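Long-range contact in Sensory/regulatory protein rpfC (Xanthomonas campestris pv. campestris, PDB 3M6M), which probably relays a diffusible quorum-sensing signal by phosphotransfer, the crystallised fragment being the receiver domain of this sensory and regulatory histidine kinase: residues L18-H23 against L66-M71. Residues are numbered along the deposited sequence; the frame is centred on the assembly and turned at random.
Sequences LVADDH and LHMPGM. With MG (magnesium ion), chain T.
Asp22 and His67 meet through a magnesium ion that both bind, one with a carboxylate oxygen and the other with its backbone carbonyl. The metal lies 2.5 Å from Asp22 OD1 and 2.3 Å from His67 O. Asp22 OD2 stays 3.6 Å from the magnesium, so the carboxylate binds through one oxygen. Asp22 OD1 and His67 O approach to 3.2 Å as adjacent ligands of one cation, whose charge probably offsets the repulsion between two acceptors. Asp65, at the end of strand 61-65, completes the protein ligands with its OD2.

Van der Waals contacts, CH groups against carboxylate oxygens, back the same acid. Asp22 CB points toward 66-71, and with CG between its own backbone N and carbonyl carbon (chi1 56°) the carboxylate is placed with OD1 on the metal and beside Met68 CG. That carbon comes within 3.4 Å of Asp22 OD1. Pro69 CD lies 3.5 Å from Asp22 OD2, the proline crossing the aspartate at about a right angle. The apolar part lies further in: the extended chi2 of Met68 (178°) carries SD out to 4.4 Å from Ala20 CB, beside the end of strand 16-20.

The polar bonds of Asp21 fix the turn behind the metal ligand. His23 N donates to Asp21 OD1, which accepts through its anti lone pair at 2.8 Å and 165°, closing an Asx turn just before helix 24-35. Asp21 OD2 forms a salt bridge with Lys119.

Paired acidic residues after the first strand, a third aspartate ending strand 61-65 and the backbone carbonyl two residues on together form the magnesium-binding acidic pocket characteristic of CheY-like receiver domains, where the aspartate corresponding to Asp65 is the phosphoacceptor.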
ATOM      1  N   LEU D  18      25.277 -27.014 -25.481  1.00 60.85           N
ATOM      2  CA  LEU D  18      24.219 -26.677 -26.422  1.00 59.55           C
ATOM      3  C   LEU D  18      24.323 -25.200 -26.795  1.00 57.93           C
ATOM      4  O   LEU D  18      24.337 -24.329 -25.924  1.00 56.88           O
ATOM      5  CB  LEU D  18      22.844 -27.008 -25.832  1.00 58.93           C
ATOM      6  CG  LEU D  18      21.594 -26.886 -26.712  1.00 58.24           C
ATOM      7  CD1 LEU D  18      21.720 -27.656 -28.024  1.00 59.11           C
ATOM      8  CD2 LEU D  18      20.381 -27.360 -25.937  1.00 58.02           C
ATOM      9  N   VAL D  19      24.410 -24.934 -28.095  1.00 57.91           N
ATOM     10  CA  VAL D  19      24.643 -23.583 -28.599  1.00 56.97           C
ATOM     11  C   VAL D  19      23.522 -23.150 -29.540  1.00 56.43           C
ATOM     12  O   VAL D  19      23.111 -23.911 -30.418  1.00 57.21           O
ATOM     13  CB  VAL D  19      26.016 -23.473 -29.321  1.00 58.00           C
ATOM     14  CG1 VAL D  19      26.257 -22.056 -29.816  1.00 57.30           C
ATOM     15  CG2 VAL D  19      27.150 -23.903 -28.400  1.00 58.81           C
ATOM     16  N   ALA D  20      23.031 -21.928 -29.344  1.00 55.37           N
ATOM     17  CA  ALA D  20      22.013 -21.352 -30.218  1.00 55.27           C
ATOM     18  C   ALA D  20      22.428 -19.986 -30.767  1.00 55.18           C
ATOM     19  O   ALA D  20      22.724 -19.062 -30.009  1.00 54.48           O
ATOM     20  CB  ALA D  20      20.676 -21.254 -29.497  1.00 54.61           C
ATOM     21  N   ASP D  21      22.451 -19.885 -32.094  1.00 56.16           N
ATOM     22  CA  ASP D  21      22.683 -18.627 -32.800  1.00 56.54           C
ATOM     23  C   ASP D  21      22.058 -18.720 -34.187  1.00 57.76           C
ATOM     24  O   ASP D  21      22.174 -19.752 -34.856  1.00 58.61           O
ATOM     25  CB  ASP D  21      24.180 -18.322 -32.909  1.00 56.90           C
ATOM     26  CG  ASP D  21      24.455 -16.889 -33.324  1.00 57.23           C
ATOM     27  OD1 ASP D  21      24.093 -16.505 -34.459  1.00 58.15           O
ATOM     28  OD2 ASP D  21      25.050 -16.145 -32.519  1.00 57.08           O
ATOM     29  N   ASP D  22      21.407 -17.640 -34.615  1.00 58.13           N
ATOM     30  CA  ASP D  22      20.684 -17.632 -35.891  1.00 59.69           C
ATOM     31  C   ASP D  22      21.587 -17.541 -37.127  1.00 61.23           C
ATOM     32  O   ASP D  22      21.148 -17.841 -38.240  1.00 62.59           O
ATOM     33  CB  ASP D  22      19.599 -16.543 -35.913  1.00 59.96           C
ATOM     34  CG  ASP D  22      20.143 -15.154 -35.625  1.00 59.72           C
ATOM     35  OD1 ASP D  22      20.779 -14.960 -34.568  1.00 58.95           O
ATOM     36  OD2 ASP D  22      19.915 -14.248 -36.452  1.00 60.95           O
ATOM     37  N   HIS D  23      22.841 -17.138 -36.928  1.00 61.24           N
ATOM     38  CA  HIS D  23      23.809 -17.057 -38.023  1.00 62.96           C
ATOM     39  C   HIS D  23      24.753 -18.256 -38.051  1.00 63.68           C
ATOM     40  O   HIS D  23      25.259 -18.686 -37.011  1.00 62.76           O
ATOM     41  CB  HIS D  23      24.591 -15.741 -37.965  1.00 62.88           C
ATOM     42  CG  HIS D  23      23.787 -14.549 -38.383  1.00 63.18           C
ATOM     43  ND1 HIS D  23      23.159 -13.718 -37.480  1.00 61.93           N
ATOM     44  CD2 HIS D  23      23.493 -14.060 -39.612  1.00 64.51           C
ATOM     45  CE1 HIS D  23      22.520 -12.764 -38.133  1.00 62.91           C
ATOM     46  NE2 HIS D  23      22.707 -12.948 -39.427  1.00 64.49           N
ATOM     47  N   LEU D  66      21.666 -13.629 -27.819  1.00 44.29           N
ATOM     48  CA  LEU D  66      20.597 -12.761 -27.335  1.00 44.47           C
ATOM     49  C   LEU D  66      19.608 -12.386 -28.434  1.00 45.08           C
ATOM     50  O   LEU D  66      18.401 -12.532 -28.252  1.00 45.13           O
ATOM     51  CB  LEU D  66      21.156 -11.505 -26.657  1.00 45.03           C
ATOM     52  CG  LEU D  66      20.162 -10.481 -26.085  1.00 45.85           C
ATOM     53  CD1 LEU D  66      19.195 -11.097 -25.068  1.00 44.83           C
ATOM     54  CD2 LEU D  66      20.908  -9.304 -25.472  1.00 46.54           C
ATOM     55  N   HIS D  67      20.116 -11.913 -29.568  1.00 45.76           N
ATOM     56  CA  HIS D  67      19.240 -11.436 -30.633  1.00 46.93           C
ATOM     57  C   HIS D  67      19.059 -12.431 -31.772  1.00 46.86           C
ATOM     58  O   HIS D  67      19.940 -12.615 -32.615  1.00 47.13           O
ATOM     59  CB  HIS D  67      19.675 -10.055 -31.127  1.00 48.29           C
ATOM     60  CG  HIS D  67      19.491  -8.978 -30.104  1.00 49.32           C
ATOM     61  ND1 HIS D  67      20.547  -8.398 -29.436  1.00 49.80           N
ATOM     62  CD2 HIS D  67      18.370  -8.397 -29.615  1.00 50.54           C
ATOM     63  CE1 HIS D  67      20.086  -7.493 -28.590  1.00 50.99           C
ATOM     64  NE2 HIS D  67      18.767  -7.476 -28.677  1.00 51.23           N
ATOM     65  N   MET D  68      17.898 -13.077 -31.760  1.00 46.79           N
ATOM     66  CA  MET D  68      17.481 -14.013 -32.797  1.00 47.31           C
ATOM     67  C   MET D  68      16.035 -13.685 -33.156  1.00 48.56           C
ATOM     68  O   MET D  68      15.283 -13.232 -32.295  1.00 48.59           O
ATOM     69  CB  MET D  68      17.576 -15.459 -32.297  1.00 46.12           C
ATOM     70  CG  MET D  68      18.977 -15.911 -31.888  1.00 45.37           C
ATOM     71  SD  MET D  68      19.054 -17.598 -31.240  1.00 44.75           S
ATOM     72  CE  MET D  68      18.095 -17.436 -29.734  1.00 43.57           C
ATOM     73  N   PRO D  69      15.641 -13.899 -34.428  1.00 50.00           N
ATOM     74  CA  PRO D  69      14.249 -13.663 -34.829  1.00 51.63           C
ATOM     75  C   PRO D  69      13.285 -14.679 -34.214  1.00 51.20           C
ATOM     76  O   PRO D  69      13.696 -15.788 -33.867  1.00 49.96           O
ATOM     77  CB  PRO D  69      14.285 -13.831 -36.357  1.00 53.26           C
ATOM     78  CG  PRO D  69      15.731 -13.724 -36.736  1.00 52.71           C
ATOM     79  CD  PRO D  69      16.478 -14.291 -35.576  1.00 50.54           C
ATOM     80  N   GLY D  70      12.016 -14.292 -34.087  1.00 52.56           N
ATOM     81  CA  GLY D  70      10.980 -15.165 -33.534  1.00 52.66           C
ATOM     82  C   GLY D  70      10.994 -15.184 -32.016  1.00 51.29           C
ATOM     83  O   GLY D  70      10.184 -14.513 -31.372  1.00 52.09           O
ATOM     84  N   MET D  71      11.911 -15.965 -31.452  1.00 49.52           N
ATOM     85  CA  MET D  71      12.134 -16.006 -30.009  1.00 48.19           C
ATOM     86  C   MET D  71      13.594 -15.690 -29.714  1.00 46.88           C
ATOM     87  O   MET D  71      14.498 -16.352 -30.229  1.00 46.40           O
ATOM     88  CB  MET D  71      11.757 -17.377 -29.432  1.00 47.72           C
ATOM     89  CG  MET D  71      11.894 -17.474 -27.905  1.00 47.18           C
ATOM     90  SD  MET D  71      11.534 -19.104 -27.205  1.00 47.94           S
ATOM     91  CE  MET D  71       9.781 -19.190 -27.544  1.00 49.26           C
TER
HETATM   92 MG    MG T 591      21.894 -12.811 -33.790  1.00 53.59          MG